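Local coordinates for aminoglycoside N(3)-acetyltransferase (Enterobacter cloacae, PDB 6NP3), which transfers an acetyl group from acetyl-CoA to the 3-amino group of 2-deoxystreptamine antibiotics such as gentamicin, and so probably confers resistance to them, at residues T168-A173 with D221-I226; V176-G181 with W261-H266; E180-V185 with G209-Y214. One frame throughout, in Å; residues are numbered along the deposited sequence. Where two conformers were deposited one is given.

Following the chain from the N terminus, helix 170-176 supplies the first half of interaction 1, the loop behind it that of interaction 2, and the lead-in to strand 184-193 that of interaction 3. Interaction 3 closes the shortest loop, essentially the hairpin of strands 184-193 and 196-205, and lies wholly within the longer loop that interaction 1 closes when helix 222-233 returns to helix 170-176. Interaction 2 crosses interaction 1, since residues 261-266 come from the last helix, 251-265. Glu180 and Gly181 belong to interactions 2 and 3 alike, and Trp261 packs on Arg225 and Ile226, joining interactions 1 and 2.

Interaction 1: residues T168-A173 with D221-I226; sequences TALHYA and DAVERI. With LLL ((2R,3R,4R,5R)-2-((1S,2S,3R,4S,6R)-4,6-diamino-3-((2R,3R,6S)-3-amino-6-(aminomethyl)-tetrahydro-2H-pyran-2-yloxy)-2-hydr oxycyclohexyloxy)-5-methyl-4-(methylamino)-tetrahydro-2H-pyran-3,5-diol), chain B.
The side chains of His171 and Val223 cross at about a right angle, and the CG2 methyl of Val223 lies over one face of the imidazole. That carbon is 3.9 Å from the ring centroid and 27° off the ring normal, a CH-pi contact displaced toward the rim, and its nearest ring atom is His171 CE1 at 3.5 Å. Val223 has CG1 anti to its backbone N (chi1 170°) and CG2 beside that N; CG2 covers the ring and also touches Leu170 CB, whereas CG1 meets Leu170 alone, at CB and CD1. A beta-branched residue suits this place because it offers two short, rigid arms from one helix position. Leu170 sets out from its backbone toward helix 222-233, and Leu170 CB meets Val223 CG2 at 4.0 Å. Farther out its forked end crosses Ile226 at a slant, both methyls touching CG2; the distance from Leu170 CD1 to Ile226 CG2 is 3.9 Å. All of these side chains are buried.

The histidine works at its edge as well as its face. Gentamicin N32 lies near the ring plane and donates to His171 NE2 over 2.8 Å, while ND1 on the other side of CE1 is hydrogen-bonded to Glu174, which fixes the rotation of the ring. Asp221 precedes the second helix at the N-cap: in the conformer given, Glu224 N reaches Asp221 OD1 over 3.1 Å, from above the carboxylate plane. Tyr141 also meets the imidazole ring, and its OH hydrogen-bonds to the drug. Helices 170-176 and 222-233 thus pack through aliphatic side chains and present a histidine, held between Glu174 and the substrate amine, to the aminoglycoside: the arrangement of the acetyltransferase active site, where His171 also belongs to the acetyl-CoA site.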
loop_
_atom_site.group_PDB
_atom_site.type_symbol
_atom_site.label_atom_id
_atom_site.label_comp_id
_atom_site.label_asym_id
_atom_site.label_seq_id
_atom_site.Cartn_x
_atom_site.Cartn_y
_atom_site.Cartn_z
ATOM N N THR A 168 4.119 2.417 -1.843
ATOM C CA THR A 168 4.214 1.820 -0.515
ATOM C C THR A 168 5.275 0.742 -0.454
ATOM O O THR A 168 5.914 0.564 0.587
ATOM C CB THR A 168 2.862 1.204 -0.146
ATOM O OG1 THR A 168 1.810 2.137 -0.446
ATOM C CG2 THR A 168 2.812 0.785 1.277
ATOM N N ALA A 169 5.451 -0.012 -1.529
ATOM C CA ALA A 169 6.406 -1.097 -1.460
ATOM C C ALA A 169 7.811 -0.623 -1.126
ATOM O O ALA A 169 8.599 -1.414 -0.586
ATOM C CB ALA A 169 6.430 -1.903 -2.740
ATOM N N LEU A 170 8.160 0.624 -1.453
ATOM C CA LEU A 170 9.487 1.125 -1.113
ATOM C C LEU A 170 9.719 1.253 0.387
ATOM O O LEU A 170 10.880 1.351 0.800
ATOM C CB LEU A 170 9.781 2.432 -1.843
ATOM C CG LEU A 170 10.274 2.249 -3.278
ATOM C CD1 LEU A 170 10.259 3.556 -4.023
ATOM C CD2 LEU A 170 11.669 1.644 -3.256
ATOM N N HIS A 171 8.673 1.254 1.212
ATOM C CA HIS A 171 8.914 1.115 2.646
ATOM C C HIS A 171 9.616 -0.191 2.998
ATOM O O HIS A 171 10.258 -0.248 4.060
ATOM C CB HIS A 171 7.634 1.336 3.453
ATOM C CG HIS A 171 7.066 2.712 3.304
ATOM N ND1 HIS A 171 7.768 3.845 3.647
ATOM C CD2 HIS A 171 5.857 3.143 2.869
ATOM C CE1 HIS A 171 7.019 4.910 3.426
ATOM N NE2 HIS A 171 5.853 4.512 2.954
ATOM N N TYR A 172 9.521 -1.232 2.168
ATOM C CA TYR A 172 10.314 -2.433 2.428
ATOM C C TYR A 172 11.800 -2.123 2.309
ATOM O O TYR A 172 12.612 -2.589 3.115
ATOM C CB TYR A 172 9.890 -3.545 1.460
ATOM C CG TYR A 172 10.647 -4.830 1.672
ATOM C CD1 TYR A 172 11.925 -4.989 1.185
ATOM C CD2 TYR A 172 10.110 -5.872 2.390
ATOM C CE1 TYR A 172 12.659 -6.141 1.418
ATOM C CE2 TYR A 172 10.826 -7.034 2.596
ATOM C CZ TYR A 172 12.104 -7.163 2.112
ATOM O OH TYR A 172 12.816 -8.325 2.362
ATOM N N ALA A 173 12.175 -1.363 1.282
ATOM C CA ALA A 173 13.577 -1.003 1.130
ATOM C C ALA A 173 14.083 -0.259 2.354
ATOM O O ALA A 173 15.221 -0.457 2.797
ATOM C CB ALA A 173 13.771 -0.148 -0.108
ATOM N N ASP A 221 9.897 12.582 1.096
ATOM C CA ASP A 221 10.463 11.470 1.839
ATOM C C ASP A 221 11.370 10.640 0.928
ATOM O O ASP A 221 11.590 10.961 -0.245
ATOM C CB ASP A 221 9.350 10.660 2.505
ATOM C CG ASP A 221 8.581 9.776 1.537
ATOM O OD1 ASP A 221 8.360 10.162 0.360
ATOM O OD2 ASP A 221 8.166 8.691 2.011
ATOM N N ALA A 222 11.952 9.584 1.495
ATOM C CA ALA A 222 12.863 8.758 0.724
ATOM C C ALA A 222 12.118 7.993 -0.361
ATOM O O ALA A 222 12.670 7.779 -1.439
ATOM C CB ALA A 222 13.623 7.789 1.620
ATOM N N VAL A 223 10.893 7.531 -0.089
ATOM C CA VAL A 223 10.117 6.848 -1.131
ATOM C C VAL A 223 10.036 7.721 -2.376
ATOM O O VAL A 223 10.291 7.273 -3.503
ATOM C CB VAL A 223 8.713 6.507 -0.605
ATOM C CG1 VAL A 223 7.807 6.017 -1.737
ATOM C CG2 VAL A 223 8.814 5.492 0.474
ATOM N N GLU A 224 9.655 8.986 -2.189
ATOM C CA GLU A 224 9.516 9.892 -3.323
ATOM C C GLU A 224 10.840 10.114 -4.025
ATOM O O GLU A 224 10.898 10.134 -5.262
ATOM C CB GLU A 224 8.914 11.221 -2.864
ATOM C CG GLU A 224 8.769 12.214 -3.995
ATOM C CD GLU A 224 8.002 13.468 -3.631
ATOM O OE1 GLU A 224 7.369 13.521 -2.556
ATOM O OE2 GLU A 224 8.032 14.404 -4.455
ATOM N N ARG A 225 11.906 10.330 -3.268
ATOM C CA ARG A 225 13.188 10.591 -3.898
ATOM C C ARG A 225 13.683 9.374 -4.663
ATOM O O ARG A 225 14.229 9.510 -5.764
ATOM C CB ARG A 225 14.198 11.036 -2.847
ATOM C CG ARG A 225 13.815 12.355 -2.155
ATOM C CD ARG A 225 15.039 13.277 -1.845
ATOM N NE ARG A 225 15.871 13.391 -3.035
ATOM C CZ ARG A 225 17.169 13.127 -3.086
ATOM N NH1 ARG A 225 17.840 12.784 -1.993
ATOM N NH2 ARG A 225 17.806 13.232 -4.239
ATOM N N ILE A 226 13.522 8.180 -4.087
ATOM C CA ILE A 226 13.932 6.958 -4.773
ATOM C C ILE A 226 13.124 6.775 -6.049
ATOM O O ILE A 226 13.682 6.497 -7.113
ATOM C CB ILE A 226 13.775 5.743 -3.848
ATOM C CG1 ILE A 226 14.738 5.815 -2.665
ATOM C CG2 ILE A 226 13.957 4.464 -4.637
ATOM C CD1 ILE A 226 14.367 4.859 -1.583
HETATM C C11 LLL B . 2.227 10.333 3.309
HETATM O O11 LLL B . 2.511 8.932 3.056
HETATM C C21 LLL B . 1.693 10.925 2.007
HETATM N N21 LLL B . 0.631 10.043 1.533
HETATM C C31 LLL B . 2.744 10.899 0.960
HETATM C C41 LLL B . 3.920 11.734 1.443
HETATM C C51 LLL B . 4.393 11.160 2.773
HETATM O O51 LLL B . 3.344 11.124 3.700
HETATM C C61 LLL B . 5.492 12.021 3.358
HETATM N N61 LLL B . 5.901 11.435 4.634
HETATM C C12 LLL B . 1.989 5.604 5.592
HETATM N N12 LLL B . 2.116 4.560 6.600
HETATM C C22 LLL B . 3.183 5.608 4.638
HETATM C C32 LLL B . 2.925 6.668 3.586
HETATM N N32 LLL B . 4.040 6.684 2.635
HETATM C C42 LLL B . 2.785 8.075 4.168
HETATM C C52 LLL B . 1.689 8.071 5.235
HETATM O O52 LLL B . 1.705 9.318 5.890
HETATM C C62 LLL B . 1.883 6.977 6.267
HETATM O O62 LLL B . 0.745 6.957 7.108
HETATM C C13 LLL B . 0.965 7.017 8.519
HETATM C C23 LLL B . -0.181 6.243 9.167
HETATM O O23 LLL B . -0.205 4.946 8.607
HETATM C C33 LLL B . -1.532 6.910 8.850
HETATM N N33 LLL B . -2.618 6.216 9.577
HETATM C C43 LLL B . -1.459 8.392 9.270
HETATM O O43 LLL B . -1.413 8.414 10.683
HETATM C C53 LLL B . -0.214 9.059 8.673
HETATM O O53 LLL B . 0.973 8.375 9.000
HETATM C C83 LLL B . -2.692 9.150 8.763
HETATM C C93 LLL B . -3.695 5.805 8.651
#

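Interaction 2: residues V176-G181 with W261-H266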
loop_
_atom_site.group_PDB
_atom_site.type_symbol
_atom_site.label_atom_id
_atom_site.label_comp_id
_atom_site.label_asym_id
_atom_site.label_seq_id
_atom_site.Cartn_x
_atom_site.Cartn_y
_atom_site.Cartn_z
ATOM N N VAL A 176 14.781 -2.672 5.312
ATOM C CA VAL A 176 15.939 -3.553 5.247
ATOM C C VAL A 176 17.250 -2.825 4.976
ATOM O O VAL A 176 18.326 -3.446 5.067
ATOM C CB VAL A 176 15.769 -4.720 4.255
ATOM C CG1 VAL A 176 14.514 -5.535 4.586
ATOM C CG2 VAL A 176 15.753 -4.248 2.805
ATOM N N ALA A 177 17.208 -1.542 4.673
ATOM C CA ALA A 177 18.426 -0.837 4.302
ATOM C C ALA A 177 19.432 -0.830 5.450
ATOM O O ALA A 177 19.105 -0.501 6.589
ATOM C CB ALA A 177 18.088 0.590 3.896
ATOM N N ARG A 178 20.690 -1.137 5.123
ATOM C CA ARG A 178 21.764 -1.226 6.111
ATOM C C ARG A 178 22.411 0.148 6.250
ATOM O O ARG A 178 23.494 0.427 5.725
ATOM C CB ARG A 178 22.789 -2.258 5.664
ATOM C CG ARG A 178 22.260 -3.647 5.609
ATOM C CD ARG A 178 23.200 -4.575 4.879
ATOM N NE ARG A 178 22.764 -5.959 4.949
ATOM C CZ ARG A 178 23.359 -6.959 4.318
ATOM N NH1 ARG A 178 24.402 -6.753 3.543
ATOM N NH2 ARG A 178 22.900 -8.174 4.484
ATOM N N ILE A 179 21.681 1.048 6.896
ATOM C CA ILE A 179 22.096 2.437 7.023
ATOM C C ILE A 179 21.957 2.854 8.473
ATOM O O ILE A 179 21.160 2.299 9.232
ATOM C CB ILE A 179 21.300 3.396 6.118
ATOM C CG1 ILE A 179 19.800 3.368 6.452
ATOM C CG2 ILE A 179 21.564 3.052 4.669
ATOM C CD1 ILE A 179 18.985 4.330 5.569
ATOM N N GLU A 180 22.759 3.840 8.856
ATOM C CA GLU A 180 22.752 4.356 10.214
ATOM C C GLU A 180 21.679 5.425 10.380
ATOM O O GLU A 180 21.304 6.117 9.433
ATOM C CB GLU A 180 24.129 4.952 10.564
ATOM C CG GLU A 180 24.513 6.184 9.752
ATOM C CD GLU A 180 25.901 6.739 10.086
ATOM O OE1 GLU A 180 26.620 6.135 10.905
ATOM O OE2 GLU A 180 26.275 7.787 9.516
ATOM N N GLY A 181 21.213 5.566 11.610
ATOM C CA GLY A 181 20.291 6.622 11.964
ATOM C C GLY A 181 18.841 6.383 11.634
ATOM O O GLY A 181 18.085 7.353 11.571
ATOM N N TRP A 261 20.020 2.505 -3.401
ATOM C CA TRP A 261 20.025 3.963 -3.383
ATOM C C TRP A 261 20.298 4.468 -1.976
ATOM O O TRP A 261 21.149 5.346 -1.766
ATOM C CB TRP A 261 18.665 4.452 -3.887
ATOM C CG TRP A 261 18.482 5.899 -4.142
ATOM C CD1 TRP A 261 18.529 6.511 -5.361
ATOM C CD2 TRP A 261 18.143 6.917 -3.193
ATOM N NE1 TRP A 261 18.262 7.849 -5.232
ATOM C CE2 TRP A 261 18.029 8.126 -3.910
ATOM C CE3 TRP A 261 17.945 6.933 -1.805
ATOM C CZ2 TRP A 261 17.706 9.327 -3.294
ATOM C CZ3 TRP A 261 17.625 8.127 -1.196
ATOM C CH2 TRP A 261 17.517 9.308 -1.941
ATOM N N LEU A 262 19.583 3.920 -0.991
ATOM C CA LEU A 262 19.788 4.292 0.400
ATOM C C LEU A 262 21.185 3.919 0.873
ATOM O O LEU A 262 21.857 4.719 1.538
ATOM C CB LEU A 262 18.740 3.621 1.285
ATOM C CG LEU A 262 17.332 4.185 1.121
ATOM C CD1 LEU A 262 16.319 3.222 1.712
ATOM C CD2 LEU A 262 17.191 5.582 1.725
ATOM N N GLU A 263 21.649 2.710 0.560
ATOM C CA GLU A 263 22.945 2.255 1.076
ATOM C C GLU A 263 24.122 2.978 0.428
ATOM O O GLU A 263 25.177 3.134 1.061
ATOM C CB GLU A 263 23.077 0.741 0.909
ATOM C CG GLU A 263 22.129 0.027 1.875
ATOM C CD GLU A 263 22.033 -1.488 1.777
ATOM O OE1 GLU A 263 22.697 -2.112 0.932
ATOM O OE2 GLU A 263 21.238 -2.072 2.559
ATOM N N ALA A 264 23.932 3.486 -0.792
ATOM C CA ALA A 264 24.964 4.290 -1.432
ATOM C C ALA A 264 25.075 5.669 -0.798
ATOM O O ALA A 264 26.145 6.292 -0.850
ATOM C CB ALA A 264 24.684 4.431 -2.934
ATOM N N ARG A 265 24.004 6.163 -0.183
ATOM C CA ARG A 265 23.971 7.537 0.305
ATOM C C ARG A 265 24.197 7.669 1.797
ATOM O O ARG A 265 24.518 8.772 2.258
ATOM C CB ARG A 265 22.635 8.206 -0.027
ATOM C CG ARG A 265 22.525 8.555 -1.460
ATOM C CD ARG A 265 21.128 8.874 -1.909
ATOM N NE ARG A 265 21.164 9.284 -3.312
ATOM C CZ ARG A 265 21.446 8.475 -4.331
ATOM N NH1 ARG A 265 21.467 8.953 -5.566
ATOM N NH2 ARG A 265 21.707 7.191 -4.131
ATOM N N HIS A 266 24.056 6.592 2.559
ATOM C CA HIS A 266 24.054 6.682 4.009
ATOM C C HIS A 266 24.972 5.619 4.596
ATOM O O HIS A 266 24.873 4.439 4.251
ATOM C CB HIS A 266 22.612 6.607 4.512
ATOM C CG HIS A 266 21.735 7.664 3.916
ATOM N ND1 HIS A 266 21.887 9.005 4.210
ATOM C CD2 HIS A 266 20.732 7.593 3.011
ATOM C CE1 HIS A 266 21.003 9.707 3.527
ATOM N NE2 HIS A 266 20.286 8.874 2.791
#
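Ile179 pushes its side chain against residues 262-266, at the C-terminal side of helix 251-265, and this is the close-packed part of the contact. Its CG2 methyl lies 3.6 Å from Leu262 O and equally near His266 O, while Ile179 CG2 to His266 CB is 3.7 Å. The methyl therefore sits among backbone and CB atoms of residues 262-266. With chi1 at 60°, CG1 falls between the backbone N and the carbonyl carbon, and CG2 is left beside the N, facing the helix. Such a branched residue fills the site with its CB and CG2 while CD1 reaches on toward Leu262 CB and, obliquely, the His266 ring. Ala177 adds a small patch to the same layer: Ala177 CB meets Leu262 CD1 at 3.9 Å, a short side chain letting the loop come near as it leaves helix 170-176.

On the outer side the contact becomes polar. Glu263 extends its chain so that OE2 accepts from Arg178 N at 2.8 Å, a nearly straight bond (165°) that uses the anti side of the carboxylate, 25° out of its plane. Arg178 is the centre of an inverse gamma turn, and the glutamate holds the amide at its middle. The guanidinium is almost parallel to the carboxylate, yet it is carried away by the extended chain of this exposed residue; Arg178 NE stays 4.8 Å from Glu263 OE2, so any attraction between the charges acts at longer range. His266 finds its polar partner in Tyr214, to which its NE2 is hydrogen-bonded. Far from the drug, this is a loop-to-helix junction: a gamma turn after helix 170-176, fastened by one carboxylate and one isoleucine to the C-terminal helix of the acetyltransferase fold.

Interaction 3: residues E180-V185 with G209-Y214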
loop_
_atom_site.group_PDB
_atom_site.type_symbol
_atom_site.label_atom_id
_atom_site.label_comp_id
_atom_site.label_asym_id
_atom_site.label_seq_id
_atom_site.Cartn_x
_atom_site.Cartn_y
_atom_site.Cartn_z
ATOM N N GLU A 180 22.759 3.840 8.856
ATOM C CA GLU A 180 22.752 4.356 10.214
ATOM C C GLU A 180 21.679 5.425 10.380
ATOM O O GLU A 180 21.304 6.117 9.433
ATOM C CB GLU A 180 24.129 4.952 10.564
ATOM C CG GLU A 180 24.513 6.184 9.752
ATOM C CD GLU A 180 25.901 6.739 10.086
ATOM O OE1 GLU A 180 26.620 6.135 10.905
ATOM O OE2 GLU A 180 26.275 7.787 9.516
ATOM N N GLY A 181 21.213 5.566 11.610
ATOM C CA GLY A 181 20.291 6.622 11.964
ATOM C C GLY A 181 18.841 6.383 11.634
ATOM O O GLY A 181 18.085 7.353 11.571
ATOM N N LYS A 182 18.429 5.143 11.394
ATOM C CA LYS A 182 17.051 4.901 10.990
ATOM C C LYS A 182 16.079 5.253 12.107
ATOM O O LYS A 182 16.259 4.870 13.270
ATOM C CB LYS A 182 16.875 3.451 10.557
ATOM C CG LYS A 182 17.692 3.119 9.322
ATOM C CD LYS A 182 17.868 1.624 9.130
ATOM C CE LYS A 182 16.594 0.957 8.692
ATOM N NZ LYS A 182 16.820 -0.409 8.223
ATOM N N ARG A 183 15.047 5.999 11.747
ATOM C CA ARG A 183 14.011 6.406 12.675
ATOM C C ARG A 183 13.003 5.297 12.906
ATOM O O ARG A 183 12.587 4.591 11.976
ATOM C CB ARG A 183 13.273 7.613 12.099
ATOM C CG ARG A 183 14.118 8.853 12.035
ATOM C CD ARG A 183 13.461 9.926 11.201
ATOM N NE ARG A 183 12.127 10.300 11.659
ATOM C CZ ARG A 183 11.863 11.376 12.388
ATOM N NH1 ARG A 183 12.847 12.181 12.774
ATOM N NH2 ARG A 183 10.615 11.651 12.752
ATOM N N ARG A 184 12.589 5.178 14.161
ATOM C CA ARG A 184 11.536 4.281 14.592
ATOM C C ARG A 184 10.441 5.074 15.296
ATOM O O ARG A 184 10.640 6.206 15.750
ATOM C CB ARG A 184 12.081 3.148 15.471
ATOM C CG ARG A 184 13.035 2.262 14.693
ATOM C CD ARG A 184 13.587 1.141 15.509
ATOM N NE ARG A 184 12.577 0.195 15.966
ATOM C CZ ARG A 184 12.074 -0.781 15.217
ATOM N NH1 ARG A 184 12.431 -0.899 13.945
ATOM N NH2 ARG A 184 11.164 -1.603 15.715
ATOM N N VAL A 185 9.257 4.479 15.324
ATOM C CA VAL A 185 8.096 5.057 15.984
ATOM C C VAL A 185 7.513 4.001 16.907
ATOM O O VAL A 185 7.644 2.797 16.670
ATOM C CB VAL A 185 7.004 5.529 14.996
ATOM C CG1 VAL A 185 7.451 6.753 14.243
ATOM C CG2 VAL A 185 6.595 4.420 14.031
ATOM N N GLY A 209 9.294 8.913 7.088
ATOM C CA GLY A 209 10.657 9.378 6.898
ATOM C C GLY A 209 11.635 8.484 7.631
ATOM O O GLY A 209 11.702 8.515 8.856
ATOM N N ILE A 210 12.450 7.735 6.885
ATOM C CA ILE A 210 13.322 6.753 7.506
ATOM C C ILE A 210 14.528 7.405 8.166
ATOM O O ILE A 210 15.125 6.814 9.072
ATOM C CB ILE A 210 13.726 5.664 6.493
ATOM C CG1 ILE A 210 14.389 4.463 7.182
ATOM C CG2 ILE A 210 14.603 6.222 5.368
ATOM C CD1 ILE A 210 13.525 3.739 8.163
ATOM N N LEU A 211 14.964 8.562 7.668
ATOM C CA LEU A 211 15.996 9.357 8.315
ATOM C C LEU A 211 15.438 10.754 8.536
ATOM O O LEU A 211 14.469 11.170 7.880
ATOM C CB LEU A 211 17.247 9.492 7.449
ATOM C CG LEU A 211 17.981 8.222 7.035
ATOM C CD1 LEU A 211 19.213 8.611 6.208
ATOM C CD2 LEU A 211 18.361 7.372 8.208
ATOM N N ASP A 212 16.084 11.496 9.454
ATOM C CA ASP A 212 15.633 12.853 9.762
ATOM C C ASP A 212 15.468 13.695 8.500
ATOM O O ASP A 212 14.500 14.447 8.369
ATOM C CB ASP A 212 16.622 13.539 10.719
ATOM C CG ASP A 212 16.658 12.898 12.096
ATOM O OD1 ASP A 212 15.715 12.164 12.444
ATOM O OD2 ASP A 212 17.644 13.157 12.835
ATOM N N GLU A 213 16.404 13.580 7.559
ATOM C CA GLU A 213 16.360 14.432 6.381
ATOM C C GLU A 213 15.217 14.076 5.449
ATOM O O GLU A 213 14.940 14.842 4.523
ATOM C CB GLU A 213 17.681 14.354 5.622
ATOM C CG GLU A 213 18.024 12.969 5.086
ATOM C CD GLU A 213 19.482 12.867 4.716
ATOM O OE1 GLU A 213 19.831 13.122 3.551
ATOM O OE2 GLU A 213 20.292 12.558 5.606
ATOM N N TYR A 214 14.545 12.941 5.671
ATOM C CA TYR A 214 13.402 12.525 4.860
ATOM C C TYR A 214 12.076 12.713 5.589
ATOM O O TYR A 214 11.029 12.288 5.074
ATOM C CB TYR A 214 13.543 11.062 4.395
ATOM C CG TYR A 214 14.793 10.810 3.623
ATOM C CD1 TYR A 214 15.051 11.501 2.460
ATOM C CD2 TYR A 214 15.705 9.859 4.030
ATOM C CE1 TYR A 214 16.208 11.283 1.752
ATOM C CE2 TYR A 214 16.829 9.600 3.309
ATOM C CZ TYR A 214 17.103 10.331 2.184
ATOM O OH TYR A 214 18.269 10.095 1.483
HETATM O O HOH W 1 18.094 10.104 10.988
#
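Ile210 O accepts the backbone N-H of Arg183 over 2.8 Å, nearly straight at 171°. The same oxygen is approached by Lys182 CA at 3.3 Å in a CA-H...O contact, so two neighbouring residues close on one carbonyl. Arg183 then carries its side chain across the 209-214 segment. Arg183 CD lies 3.3 Å from Gly209 O, and the bend at chi3 (57°) beyond it turns the guanidinium toward Asp212. There Arg183 NH1 forms a salt bridge with Asp212 OD1 at 2.9 Å; the acid lies at the guanidinium edge and is met on its anti side, the two planes being 80° apart. Arg183 NE has a second acidic partner in Asp206, which suits a residue with several donors.

The contact spans the base of the beta-hairpin formed by strands 184-193 and 196-205, joining the approach to the first strand with the loop that follows the second. Gly209 takes backbone angles at which a CB would collide with the carbonyl oxygen before it. Lys182 and Ile210 run alongside one another in the same direction, and the lysine amine continues to Ala177 O. Leu211 instead brings its CD2 methyl to 3.4 Å from both Glu180 O and Gly181 O. One water links the outer edge, donating to Gly181 O and accepting from Asp212 N.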